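Local coordinates for protein Tni2 (Pseudomonas fluorescens, PDB 6B12) that probably acts as the immunity protein that binds and neutralises Tne2, an interbacterial NADase toxin delivered by type VI secretion, at residues R33-A37 / V48-L54; A77-Y81 / I91-D95; M1-F5 / R62-A66; E104-W110 / C124-R130. One frame throughout, in Å; residues are numbered along the deposited sequence.

Contact 1 (R33-A37 / V48-L54); sequences RVVEA and VVNSRGL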
loop_
_atom_site.group_PDB
_atom_site.type_symbol
_atom_site.label_atom_id
_atom_site.label_comp_id
_atom_site.label_asym_id
_atom_site.label_seq_id
_atom_site.Cartn_x
_atom_site.Cartn_y
_atom_site.Cartn_z
ATOM N N ARG C 33 1.526 -12.974 -6.781
ATOM C CA ARG C 33 2.594 -12.078 -7.217
ATOM C C ARG C 33 2.541 -11.845 -8.722
ATOM O O ARG C 33 2.158 -12.718 -9.508
ATOM C CB ARG C 33 3.986 -12.615 -6.824
ATOM C CG ARG C 33 4.537 -13.814 -7.618
ATOM C CD ARG C 33 5.065 -14.960 -6.687
ATOM N NE ARG C 33 6.124 -14.548 -5.764
ATOM C CZ ARG C 33 7.321 -15.134 -5.642
ATOM N NH1 ARG C 33 8.202 -14.660 -4.777
ATOM N NH2 ARG C 33 7.638 -16.191 -6.365
ATOM N N VAL C 34 2.935 -10.640 -9.106
ATOM C CA VAL C 34 3.134 -10.263 -10.499
ATOM C C VAL C 34 4.609 -10.440 -10.805
ATOM O O VAL C 34 5.465 -9.897 -10.096
ATOM C CB VAL C 34 2.680 -8.820 -10.732
ATOM C CG1 VAL C 34 3.159 -8.279 -12.119
ATOM C CG2 VAL C 34 1.169 -8.750 -10.604
ATOM N N VAL C 35 4.911 -11.218 -11.841
ATOM C CA VAL C 35 6.291 -11.489 -12.204
ATOM C C VAL C 35 6.726 -10.757 -13.461
ATOM O O VAL C 35 7.922 -10.780 -13.778
ATOM C CB VAL C 35 6.543 -13.004 -12.362
ATOM C CG1 VAL C 35 6.304 -13.714 -11.003
ATOM C CG2 VAL C 35 5.646 -13.610 -13.454
ATOM N N GLU C 36 5.806 -10.138 -14.200
ATOM C CA GLU C 36 6.209 -9.423 -15.406
ATOM C C GLU C 36 5.291 -8.232 -15.631
ATOM O O GLU C 36 4.076 -8.334 -15.421
ATOM C CB GLU C 36 6.184 -10.324 -16.647
ATOM C CG GLU C 36 6.407 -9.504 -17.936
ATOM C CD GLU C 36 6.619 -10.342 -19.148
ATOM O OE1 GLU C 36 6.749 -11.566 -18.994
ATOM O OE2 GLU C 36 6.643 -9.758 -20.261
ATOM N N ALA C 37 5.886 -7.099 -16.025
ATOM C CA ALA C 37 5.155 -5.960 -16.563
ATOM C C ALA C 37 5.613 -5.767 -17.998
ATOM O O ALA C 37 6.817 -5.782 -18.267
ATOM C CB ALA C 37 5.404 -4.693 -15.750
ATOM N N VAL C 48 9.762 -5.797 -18.032
ATOM C CA VAL C 48 10.652 -6.118 -16.915
ATOM C C VAL C 48 10.102 -7.359 -16.231
ATOM O O VAL C 48 8.885 -7.536 -16.134
ATOM C CB VAL C 48 10.765 -4.940 -15.930
ATOM C CG1 VAL C 48 11.483 -3.767 -16.625
ATOM C CG2 VAL C 48 9.373 -4.516 -15.444
ATOM N N VAL C 49 10.991 -8.241 -15.781
ATOM C CA VAL C 49 10.564 -9.535 -15.256
ATOM C C VAL C 49 11.300 -9.787 -13.955
ATOM O O VAL C 49 12.520 -9.632 -13.905
ATOM C CB VAL C 49 10.872 -10.679 -16.241
ATOM C CG1 VAL C 49 10.445 -12.028 -15.635
ATOM C CG2 VAL C 49 10.230 -10.412 -17.591
ATOM N N ASN C 50 10.569 -10.184 -12.917
ATOM C CA ASN C 50 11.195 -10.515 -11.631
ATOM C C ASN C 50 10.452 -11.704 -11.044
ATOM O O ASN C 50 9.298 -11.557 -10.643
ATOM C CB ASN C 50 11.159 -9.300 -10.690
ATOM C CG ASN C 50 11.922 -9.546 -9.394
ATOM O OD1 ASN C 50 12.425 -10.640 -9.173
ATOM N ND2 ASN C 50 12.007 -8.536 -8.544
ATOM N N SER C 51 11.096 -12.882 -10.973
ATOM C CA SER C 51 10.355 -14.039 -10.469
ATOM C C SER C 51 10.042 -13.900 -8.983
ATOM O O SER C 51 9.132 -14.571 -8.475
ATOM C CB SER C 51 11.132 -15.324 -10.756
ATOM O OG SER C 51 12.321 -15.396 -9.997
ATOM N N ARG C 52 10.731 -12.992 -8.286
ATOM C CA ARG C 52 10.413 -12.681 -6.899
ATOM C C ARG C 52 9.188 -11.804 -6.729
ATOM O O ARG C 52 8.719 -11.644 -5.593
ATOM C CB ARG C 52 11.594 -11.972 -6.240
ATOM C CG ARG C 52 12.783 -12.883 -6.064
ATOM C CD ARG C 52 13.999 -12.100 -5.634
ATOM N NE ARG C 52 15.021 -13.022 -5.128
ATOM C CZ ARG C 52 16.320 -12.805 -5.248
ATOM N NH1 ARG C 52 16.745 -11.712 -5.861
ATOM N NH2 ARG C 52 17.188 -13.681 -4.763
ATOM N N GLY C 53 8.692 -11.212 -7.805
ATOM C CA GLY C 53 7.530 -10.359 -7.751
ATOM C C GLY C 53 7.893 -8.888 -7.916
ATOM O O GLY C 53 8.999 -8.437 -7.567
ATOM N N LEU C 54 6.947 -8.129 -8.465
ATOM C CA LEU C 54 7.122 -6.695 -8.645
ATOM C C LEU C 54 5.763 -6.027 -8.600
ATOM O O LEU C 54 4.729 -6.663 -8.789
ATOM C CB LEU C 54 7.838 -6.377 -9.964
ATOM C CG LEU C 54 7.107 -6.811 -11.249
ATOM C CD1 LEU C 54 6.251 -5.687 -11.841
ATOM C CD2 LEU C 54 8.106 -7.289 -12.316
HETATM O O HOH W 1 9.407 -12.536 -3.151
HETATM O O HOH W 2 3.809 -8.739 -7.043
#
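Ala-37 and Val-48 form an antiparallel hydrogen-bonded pair. Ala-37 N donates to Val-48 O at 3.0 Å, and Val-48 N returns the bond to Ala-37 O. Their side chains share a face, with Ala-37 CB 4.0 Å from Val-48 CG2. On the other face Glu-36 and Val-49 are a non-hydrogen-bonded pair. The extended Glu-36 chain runs slantwise over the CG2 methyl of Val-49. Asn-50 N then binds Val-35 O at 2.8 Å, and Leu-54 N binds Val-34 O at 2.8 Å. Leu-54 CG sits between its own N and carbonyl carbon (chi1 62°). This brings Leu-54 CD1 to 4.0 Å from Val-34 CG1 and 4.1 Å from Ala-37 CB.

A type I turn, Asn-50 to Gly-53, leads from strand 44-49 to Leu-54, which opens strand 54-58 of the next sheet. Asn-50 OD1 accepts from Arg-52 N at 3.0 Å, an Asx turn. Asn-50 ND2 and Arg-52 O are both held by Asn-70. Ser-51 O lies above one face of the Arg-33 guanidinium, toward the rim, and Arg-33 NH2 is in a salt bridge with Glu-10.

Val-35 and Glu-36 both face Ile-8 in a classic beta bulge. Strand 34-41 lies between strands 5-9 and 44-49, while Trp-69 of strand 64-70 touches Val-48 and Leu-54.

Contact 2 (A77-Y81 / I91-D95); sequences AATLY and IRIAD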
loop_
_atom_site.group_PDB
_atom_site.type_symbol
_atom_site.label_atom_id
_atom_site.label_comp_id
_atom_site.label_asym_id
_atom_site.label_seq_id
_atom_site.Cartn_x
_atom_site.Cartn_y
_atom_site.Cartn_z
ATOM N N ALA C 77 11.281 -6.914 1.362
ATOM C CA ALA C 77 12.426 -6.163 0.858
ATOM C C ALA C 77 12.210 -5.812 -0.606
ATOM O O ALA C 77 11.908 -6.684 -1.420
ATOM C CB ALA C 77 13.703 -6.977 0.979
ATOM N N ALA C 78 12.411 -4.545 -0.942
ATOM C CA ALA C 78 12.129 -4.115 -2.304
ATOM C C ALA C 78 12.852 -2.804 -2.565
ATOM O O ALA C 78 13.181 -2.062 -1.633
ATOM C CB ALA C 78 10.625 -3.960 -2.528
ATOM N N THR C 79 13.075 -2.517 -3.855
ATOM C CA THR C 79 13.699 -1.273 -4.293
ATOM C C THR C 79 12.798 -0.624 -5.342
ATOM O O THR C 79 12.274 -1.312 -6.218
ATOM C CB THR C 79 15.094 -1.535 -4.888
ATOM O OG1 THR C 79 15.938 -2.151 -3.898
ATOM C CG2 THR C 79 15.737 -0.238 -5.347
ATOM N N LEU C 80 12.630 0.690 -5.245
ATOM C CA LEU C 80 11.791 1.434 -6.184
ATOM C C LEU C 80 12.637 2.008 -7.312
ATOM O O LEU C 80 13.650 2.669 -7.059
ATOM C CB LEU C 80 11.059 2.550 -5.441
ATOM C CG LEU C 80 10.207 3.475 -6.310
ATOM C CD1 LEU C 80 9.051 2.724 -7.003
ATOM C CD2 LEU C 80 9.712 4.658 -5.442
ATOM N N TYR C 81 12.197 1.784 -8.554
ATOM C CA TYR C 81 12.840 2.324 -9.744
ATOM C C TYR C 81 11.819 3.089 -10.567
ATOM O O TYR C 81 10.647 2.724 -10.609
ATOM C CB TYR C 81 13.414 1.218 -10.634
ATOM C CG TYR C 81 14.447 0.371 -9.940
ATOM C CD1 TYR C 81 15.787 0.752 -9.926
ATOM C CD2 TYR C 81 14.076 -0.793 -9.266
ATOM C CE1 TYR C 81 16.739 -0.030 -9.275
ATOM C CE2 TYR C 81 15.009 -1.577 -8.619
ATOM C CZ TYR C 81 16.345 -1.187 -8.623
ATOM O OH TYR C 81 17.292 -1.961 -7.984
ATOM N N ILE C 91 16.189 4.877 -12.974
ATOM C CA ILE C 91 16.737 5.577 -11.816
ATOM C C ILE C 91 16.231 4.880 -10.564
ATOM O O ILE C 91 15.029 4.657 -10.418
ATOM C CB ILE C 91 16.321 7.059 -11.786
ATOM C CG1 ILE C 91 16.686 7.751 -13.098
ATOM C CG2 ILE C 91 16.972 7.769 -10.572
ATOM C CD1 ILE C 91 16.123 9.167 -13.226
ATOM N N ARG C 92 17.135 4.565 -9.654
ATOM C CA ARG C 92 16.746 4.051 -8.353
ATOM C C ARG C 92 16.344 5.216 -7.455
ATOM O O ARG C 92 17.101 6.188 -7.302
ATOM C CB ARG C 92 17.919 3.274 -7.738
ATOM C CG ARG C 92 17.636 2.670 -6.367
ATOM C CD ARG C 92 18.907 2.075 -5.793
ATOM N NE ARG C 92 18.703 1.545 -4.448
ATOM C CZ ARG C 92 18.605 2.290 -3.354
ATOM N NH1 ARG C 92 18.689 3.618 -3.429
ATOM N NH2 ARG C 92 18.442 1.703 -2.170
ATOM N N ILE C 93 15.146 5.142 -6.881
ATOM C CA ILE C 93 14.663 6.209 -6.016
ATOM C C ILE C 93 15.214 5.991 -4.607
ATOM O O ILE C 93 15.243 4.862 -4.102
ATOM C CB ILE C 93 13.122 6.244 -6.024
ATOM C CG1 ILE C 93 12.554 6.410 -7.447
ATOM C CG2 ILE C 93 12.595 7.294 -5.038
ATOM C CD1 ILE C 93 13.044 7.669 -8.181
ATOM N N ALA C 94 15.647 7.074 -3.959
ATOM C CA ALA C 94 16.218 6.965 -2.620
ATOM C C ALA C 94 15.202 6.386 -1.632
ATOM O O ALA C 94 14.041 6.806 -1.608
ATOM C CB ALA C 94 16.691 8.347 -2.152
ATOM N N ASP C 95 15.631 5.407 -0.814
ATOM C CA ASP C 95 14.795 4.951 0.298
ATOM C C ASP C 95 15.491 5.149 1.645
ATOM O O ASP C 95 15.151 4.492 2.638
ATOM C CB ASP C 95 14.313 3.503 0.121
ATOM C CG ASP C 95 15.432 2.502 -0.137
ATOM O OD1 ASP C 95 16.583 2.735 0.267
ATOM O OD2 ASP C 95 15.126 1.444 -0.736
HETATM O O HOH W 3 12.352 0.428 -0.819
HETATM O O HOH W 4 16.478 -0.601 -1.405
HETATM O O HOH W 5 18.834 -1.116 -4.161
HETATM O O HOH W 6 14.150 2.283 -3.353
#
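Ile-91 meets Tyr-81 through its backbone. Ile-91 O accepts a CA-H contact from Tyr-81 CA at 3.3 Å. The next residue, Arg-92, forms an antiparallel non-hydrogen-bonded pair with Tyr-81, and both side chains lie on one face of the sheet. Arg-92 CB is 3.8 Å from Tyr-81 CE1. The ring and guanidinium planes are nearly perpendicular, 86° apart. Arg-92 CG is anti to the backbone N (chi1 -180°) and the chain stays extended to NE. It therefore runs across Thr-79 at about a right angle, with Arg-92 NE 3.6 Å from Thr-79 CG2. A water in the guanidinium plane accepts from Arg-92 NE and donates to Thr-79 OG1, which is also bonded to Asp-71.

Ile-93 N gives the single direct hydrogen bond between the segments, to Leu-80 O at 2.9 Å and nearly straight at 169°. The two side chains lie alongside and point the same way, with Ile-93 CB 3.8 Å from Leu-80 CD2. Ile-93 O is reached by a water that also accepts from Leu-80 N and donates to Asp-95 OD2.

Asp-95 closes the segment. Asp-95 OD1 forms a salt bridge with Arg-92 NH2 at 3.2 Å; its hydrogen bond is weak. Another water donates to both Asp-95 OD2 and Thr-79 OG1.

The arrangement is a beta hairpin that splays apart, with water filling in beyond the last direct bond. It forms one edge of a four-stranded antiparallel meander.

Contact 3 (M1-F5 / R62-A66); sequences MISDF and RQHLA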
loop_
_atom_site.group_PDB
_atom_site.type_symbol
_atom_site.label_atom_id
_atom_site.label_comp_id
_atom_site.label_asym_id
_atom_site.label_seq_id
_atom_site.Cartn_x
_atom_site.Cartn_y
_atom_site.Cartn_z
HETATM N N MSE C 1 4.806 7.090 -26.390
HETATM C CA MSE C 1 3.972 6.916 -25.196
HETATM C C MSE C 1 3.807 5.439 -24.849
HETATM O O MSE C 1 3.993 4.573 -25.697
HETATM C CB MSE C 1 2.598 7.543 -25.413
HETATM C CG MSE C 1 1.732 6.756 -26.371
HETATM SE SE MSE C 1 0.233 7.914 -26.856
HETATM C CE MSE C 1 -1.237 6.718 -26.471
ATOM N N ILE C 2 3.450 5.166 -23.594
ATOM C CA ILE C 2 3.272 3.810 -23.094
ATOM C C ILE C 2 1.859 3.333 -23.392
ATOM O O ILE C 2 0.885 3.997 -23.022
ATOM C CB ILE C 2 3.540 3.758 -21.584
ATOM C CG1 ILE C 2 5.008 4.096 -21.317
ATOM C CG2 ILE C 2 3.123 2.365 -21.025
ATOM C CD1 ILE C 2 5.313 4.360 -19.802
ATOM N N SER C 3 1.744 2.188 -24.068
ATOM C CA SER C 3 0.459 1.613 -24.432
ATOM C C SER C 3 0.434 0.137 -24.044
ATOM O O SER C 3 1.478 -0.487 -23.858
ATOM C CB SER C 3 0.204 1.714 -25.950
ATOM O OG SER C 3 0.309 3.065 -26.411
ATOM N N ASP C 4 -0.775 -0.427 -23.978
ATOM C CA ASP C 4 -0.950 -1.875 -23.807
ATOM C C ASP C 4 -0.160 -2.418 -22.612
ATOM O O ASP C 4 0.543 -3.427 -22.695
ATOM C CB ASP C 4 -0.561 -2.615 -25.089
ATOM C CG ASP C 4 -1.317 -2.112 -26.290
ATOM O OD1 ASP C 4 -2.550 -1.961 -26.178
ATOM O OD2 ASP C 4 -0.672 -1.839 -27.323
ATOM N N PHE C 5 -0.285 -1.729 -21.488
ATOM C CA PHE C 5 0.447 -2.080 -20.268
ATOM C C PHE C 5 -0.245 -3.242 -19.564
ATOM O O PHE C 5 -1.405 -3.129 -19.150
ATOM C CB PHE C 5 0.507 -0.863 -19.364
ATOM C CG PHE C 5 0.976 -1.159 -17.967
ATOM C CD1 PHE C 5 2.295 -1.468 -17.732
ATOM C CD2 PHE C 5 0.107 -1.040 -16.897
ATOM C CE1 PHE C 5 2.753 -1.717 -16.420
ATOM C CE2 PHE C 5 0.541 -1.285 -15.585
ATOM C CZ PHE C 5 1.870 -1.613 -15.358
ATOM N N ARG C 62 2.421 8.895 -18.858
ATOM C CA ARG C 62 2.452 7.831 -19.871
ATOM C C ARG C 62 3.808 7.713 -20.546
ATOM O O ARG C 62 3.907 7.242 -21.686
ATOM C CB ARG C 62 1.360 8.006 -20.930
ATOM C CG ARG C 62 -0.023 8.219 -20.379
ATOM C CD ARG C 62 -0.494 7.068 -19.570
ATOM N NE ARG C 62 -0.571 5.828 -20.349
ATOM C CZ ARG C 62 -1.013 4.681 -19.844
ATOM N NH1 ARG C 62 -1.427 4.643 -18.581
ATOM N NH2 ARG C 62 -1.034 3.576 -20.591
ATOM N N GLN C 63 4.884 8.092 -19.849
ATOM C CA GLN C 63 6.203 7.915 -20.445
ATOM C C GLN C 63 7.226 7.487 -19.408
ATOM O O GLN C 63 8.433 7.476 -19.701
ATOM C CB GLN C 63 6.639 9.200 -21.178
ATOM C CG GLN C 63 6.630 10.495 -20.346
ATOM C CD GLN C 63 6.535 11.695 -21.274
ATOM O OE1 GLN C 63 7.535 12.119 -21.862
ATOM N NE2 GLN C 63 5.335 12.216 -21.439
ATOM N N HIS C 64 6.768 7.134 -18.217
ATOM C CA HIS C 64 7.580 6.460 -17.222
ATOM C C HIS C 64 6.751 5.377 -16.572
ATOM O O HIS C 64 5.518 5.459 -16.495
ATOM C CB HIS C 64 8.073 7.446 -16.148
ATOM C CG HIS C 64 8.918 8.541 -16.694
ATOM N ND1 HIS C 64 8.410 9.777 -17.039
ATOM C CD2 HIS C 64 10.246 8.588 -16.953
ATOM C CE1 HIS C 64 9.394 10.543 -17.471
ATOM N NE2 HIS C 64 10.515 9.846 -17.444
ATOM N N LEU C 65 7.448 4.369 -16.062
ATOM C CA LEU C 65 6.848 3.390 -15.177
ATOM C C LEU C 65 7.539 3.490 -13.825
ATOM O O LEU C 65 8.740 3.772 -13.748
ATOM C CB LEU C 65 6.997 1.974 -15.733
ATOM C CG LEU C 65 6.283 1.829 -17.100
ATOM C CD1 LEU C 65 7.334 1.883 -18.202
ATOM C CD2 LEU C 65 5.493 0.546 -17.146
ATOM N N ALA C 66 6.778 3.305 -12.765
ATOM C CA ALA C 66 7.368 3.140 -11.444
ATOM C C ALA C 66 7.275 1.661 -11.109
ATOM O O ALA C 66 6.196 1.070 -11.205
ATOM C CB ALA C 66 6.652 3.982 -10.395
HETATM O O HOH W 7 -0.581 6.233 -23.481
#
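Ile-2 and Arg-62 bind each other at the meeting of two beta sheets. The N-terminal strand belongs to one antiparallel sheet and strand 64-70 to the next. No beta bridge joins them. The segments are held by two hydrogen bonds and by apolar packing.

Ile-2 N donates to Arg-62 O at 2.9 Å. Arg-62 NH2 answers with a bond to Ile-2 O at 3.1 Å. That donor stands above the carbonyl plane, 48° out of it. A water also donates to Ile-2 O at 2.7 Å and accepts from Arg-62 NE, so this oxygen has two partners. Arg-62 folds back at chi2 and chi3 (-62° and -61°), which carries the guanidinium round to Ile-2. Its remaining nitrogen, NH1, is in a salt bridge with Glu-17. Nearby, Asp-61 accepts from Gln-63 N with one carboxylate oxygen and bonds His-64 ND1 with the other.

The buried part is apolar. The Ile-2 side chain packs on Trp-39, Trp-41 and Val-58. The chain turns a corner at Asp-4, and Phe-5 points back toward strand 64-70. Across this contact each Leu-65 methyl meets one side chain: Ile-2 CD1 lies 3.6 Å from Leu-65 CD1, and Phe-5 CE1 lies 3.6 Å from Leu-65 CD2.

Contact 4 (E104-W110 / C124-R130); sequences EAGIYSW and CMFSRQR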
loop_
_atom_site.group_PDB
_atom_site.type_symbol
_atom_site.label_atom_id
_atom_site.label_comp_id
_atom_site.label_asym_id
_atom_site.label_seq_id
_atom_site.Cartn_x
_atom_site.Cartn_y
_atom_site.Cartn_z
ATOM N N GLU C 104 16.664 8.485 7.661
ATOM C CA GLU C 104 15.828 7.351 8.042
ATOM C C GLU C 104 15.793 6.318 6.931
ATOM O O GLU C 104 15.309 6.609 5.828
ATOM C CB GLU C 104 14.402 7.802 8.364
ATOM C CG GLU C 104 14.343 8.785 9.507
ATOM C CD GLU C 104 14.463 8.106 10.858
ATOM O OE1 GLU C 104 14.737 6.874 10.916
ATOM O OE2 GLU C 104 14.289 8.808 11.871
ATOM N N ALA C 105 16.258 5.103 7.236
ATOM C CA ALA C 105 16.078 4.011 6.284
ATOM C C ALA C 105 14.623 3.534 6.267
ATOM O O ALA C 105 13.874 3.684 7.236
ATOM C CB ALA C 105 16.993 2.837 6.629
ATOM N N GLY C 106 14.233 2.919 5.159
ATOM C CA GLY C 106 12.885 2.405 5.091
ATOM C C GLY C 106 12.684 1.591 3.836
ATOM O O GLY C 106 13.634 1.300 3.103
ATOM N N ILE C 107 11.429 1.206 3.603
ATOM C CA ILE C 107 11.084 0.334 2.474
ATOM C C ILE C 107 9.844 0.887 1.786
ATOM O O ILE C 107 8.806 1.077 2.432
ATOM C CB ILE C 107 10.828 -1.125 2.923
ATOM C CG1 ILE C 107 12.019 -1.685 3.704
ATOM C CG2 ILE C 107 10.560 -2.052 1.707
ATOM C CD1 ILE C 107 11.725 -3.056 4.317
ATOM N N TYR C 108 9.927 1.094 0.475
ATOM C CA TYR C 108 8.723 1.403 -0.287
ATOM C C TYR C 108 7.813 0.177 -0.345
ATOM O O TYR C 108 8.282 -0.953 -0.520
ATOM C CB TYR C 108 9.093 1.868 -1.691
ATOM C CG TYR C 108 9.703 3.254 -1.688
ATOM C CD1 TYR C 108 8.931 4.368 -1.369
ATOM C CD2 TYR C 108 11.045 3.446 -1.976
ATOM C CE1 TYR C 108 9.483 5.664 -1.360
ATOM C CE2 TYR C 108 11.617 4.757 -1.979
ATOM C CZ TYR C 108 10.811 5.843 -1.672
ATOM O OH TYR C 108 11.332 7.120 -1.657
ATOM N N SER C 109 6.501 0.407 -0.188
ATOM C CA SER C 109 5.553 -0.650 0.124
ATOM C C SER C 109 4.406 -0.776 -0.861
ATOM O O SER C 109 4.029 -1.897 -1.169
ATOM C CB SER C 109 4.999 -0.470 1.537
ATOM O OG SER C 109 6.086 -0.534 2.445
ATOM N N TRP C 110 3.847 0.328 -1.371
ATOM C CA TRP C 110 2.781 0.234 -2.372
ATOM C C TRP C 110 2.551 1.628 -2.942
ATOM O O TRP C 110 3.084 2.613 -2.431
ATOM C CB TRP C 110 1.484 -0.347 -1.790
ATOM C CG TRP C 110 0.690 0.515 -0.802
ATOM C CD1 TRP C 110 -0.233 1.478 -1.103
ATOM C CD2 TRP C 110 0.729 0.437 0.629
ATOM N NE1 TRP C 110 -0.753 2.022 0.045
ATOM C CE2 TRP C 110 -0.189 1.387 1.126
ATOM C CE3 TRP C 110 1.446 -0.344 1.536
ATOM C CZ2 TRP C 110 -0.387 1.590 2.486
ATOM C CZ3 TRP C 110 1.234 -0.154 2.892
ATOM C CH2 TRP C 110 0.333 0.808 3.352
ATOM N N CYS C 124 4.459 6.881 -3.723
ATOM C CA CYS C 124 4.749 5.558 -3.192
ATOM C C CYS C 124 4.791 5.665 -1.677
ATOM O O CYS C 124 5.301 6.655 -1.122
ATOM C CB CYS C 124 6.060 5.016 -3.757
ATOM S SG CYS C 124 6.335 3.244 -3.467
HETATM N N MSE C 125 4.190 4.677 -1.027
HETATM C CA MSE C 125 4.060 4.678 0.425
HETATM C C MSE C 125 5.309 4.030 1.005
HETATM O O MSE C 125 5.704 2.953 0.581
HETATM C CB MSE C 125 2.779 3.943 0.838
HETATM C CG MSE C 125 1.528 4.484 0.170
HETATM SE SE MSE C 125 1.253 6.404 0.486
HETATM C CE MSE C 125 1.235 6.233 2.391
ATOM N N PHE C 126 5.909 4.694 1.993
ATOM C CA PHE C 126 7.226 4.354 2.522
ATOM C C PHE C 126 7.068 3.973 3.987
ATOM O O PHE C 126 6.454 4.722 4.753
ATOM C CB PHE C 126 8.140 5.579 2.361
ATOM C CG PHE C 126 9.499 5.492 3.032
ATOM C CD1 PHE C 126 10.600 5.015 2.338
ATOM C CD2 PHE C 126 9.695 6.013 4.307
ATOM C CE1 PHE C 126 11.857 5.003 2.934
ATOM C CE2 PHE C 126 10.949 6.007 4.905
ATOM C CZ PHE C 126 12.026 5.501 4.234
ATOM N N SER C 127 7.576 2.789 4.360
ATOM C CA SER C 127 7.540 2.322 5.741
ATOM C C SER C 127 8.896 2.598 6.377
ATOM O O SER C 127 9.897 1.978 5.995
ATOM C CB SER C 127 7.199 0.831 5.793
ATOM O OG SER C 127 7.038 0.415 7.149
ATOM N N ARG C 128 8.923 3.510 7.354
ATOM C CA ARG C 128 10.172 3.872 8.016
ATOM C C ARG C 128 10.671 2.694 8.847
ATOM O O ARG C 128 9.919 2.112 9.617
ATOM C CB ARG C 128 9.951 5.100 8.903
ATOM C CG ARG C 128 11.180 5.554 9.667
ATOM C CD ARG C 128 10.994 6.972 10.175
ATOM N NE ARG C 128 9.979 7.081 11.227
ATOM C CZ ARG C 128 9.571 8.237 11.750
ATOM N NH1 ARG C 128 10.083 9.393 11.309
ATOM N NH2 ARG C 128 8.632 8.241 12.681
ATOM N N GLN C 129 11.935 2.324 8.671
ATOM C CA GLN C 129 12.406 1.057 9.224
ATOM C C GLN C 129 12.331 1.035 10.745
ATOM O O GLN C 129 11.982 0.007 11.340
ATOM C CB GLN C 129 13.830 0.791 8.743
ATOM C CG GLN C 129 14.486 -0.436 9.335
ATOM C CD GLN C 129 16.002 -0.342 9.277
ATOM O OE1 GLN C 129 16.598 -0.421 8.202
ATOM N NE2 GLN C 129 16.630 -0.147 10.432
ATOM N N ARG C 130 12.613 2.162 11.398
ATOM C CA ARG C 130 12.830 2.090 12.839
ATOM C C ARG C 130 11.530 1.900 13.613
ATOM O O ARG C 130 11.544 1.310 14.701
ATOM C CB ARG C 130 13.587 3.327 13.325
ATOM C CG ARG C 130 12.747 4.530 13.652
ATOM C CD ARG C 130 13.621 5.619 14.278
ATOM N NE ARG C 130 13.181 6.951 13.871
ATOM C CZ ARG C 130 12.197 7.607 14.461
ATOM N NH1 ARG C 130 11.570 7.058 15.491
ATOM N NH2 ARG C 130 11.848 8.814 14.035
HETATM O O HOH W 8 14.307 4.342 9.948
HETATM O O HOH W 9 12.883 10.988 11.721
#
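Tyr-108 and Phe-126 form a T-shaped pair on one face of the sheet. The edge of Phe-126 points at the face of Tyr-108, with planes 65° apart and ring centroids 5.4 Å apart. With chi1 at 172° the Phe-126 ring swings away from its own backbone N and over the partner strand. Phe-126 CZ rests on bare backbone, 3.3 Å from Gly-106 CA. Cys-124 SG approaches the Tyr-108 ring obliquely, 3.5 Å from Tyr-108 CD1.

On the other face, CG of selenomethionine Met-125 lies over the five-membered ring of Trp-110, a CH-pi contact 3.6 Å from the ring centroid.

At the far end Arg-130 grips Glu-104 side-on. Both NE (2.9 Å) and NH2 (3.3 Å) of Arg-130 reach Glu-104 OE2, from the same face of the carboxylate. Arg-130 NH2 lies above the centre of the Arg-128 guanidinium plane. Glu-104 and the Arg-128 salt bridge to Asp-131 probably offset the paired positive charges.

Ile-107 O accepts from Ser-127 N and Ser-109 OG on opposite faces of its plane. Ser-127 N is 2.9 Å from Ile-107 O, and Ile-107 N returns a bond to Ser-127 O. This is the register of an antiparallel beta hairpin, here two adjacent strands of a five-stranded meander.

All four contacts are partly buried. Contacts 2 and 4 lie closest, with centres about 10 Å apart. Their sheets pack through Leu-80 and Ile-93 on Tyr-108, whose OH probably bonds Ala-94 O. Contact 4 has the most buried residues and the only aromatic pair, but ends in a charged pair at the surface. Contact 2 is wetter, with four waters between its segments. Contacts 1 and 3 share a sheet and meet where Phe-5 packs on Ala-37. Contact 3 also reaches the sheet of contact 2, through strand 64-70. Contacts 1, 2 and 4 are local hairpin pairings; contact 1 also runs on to Leu-54, in the sheet that contact 2 holds. Contact 3 joins distant residues, and its loop encloses contact 1.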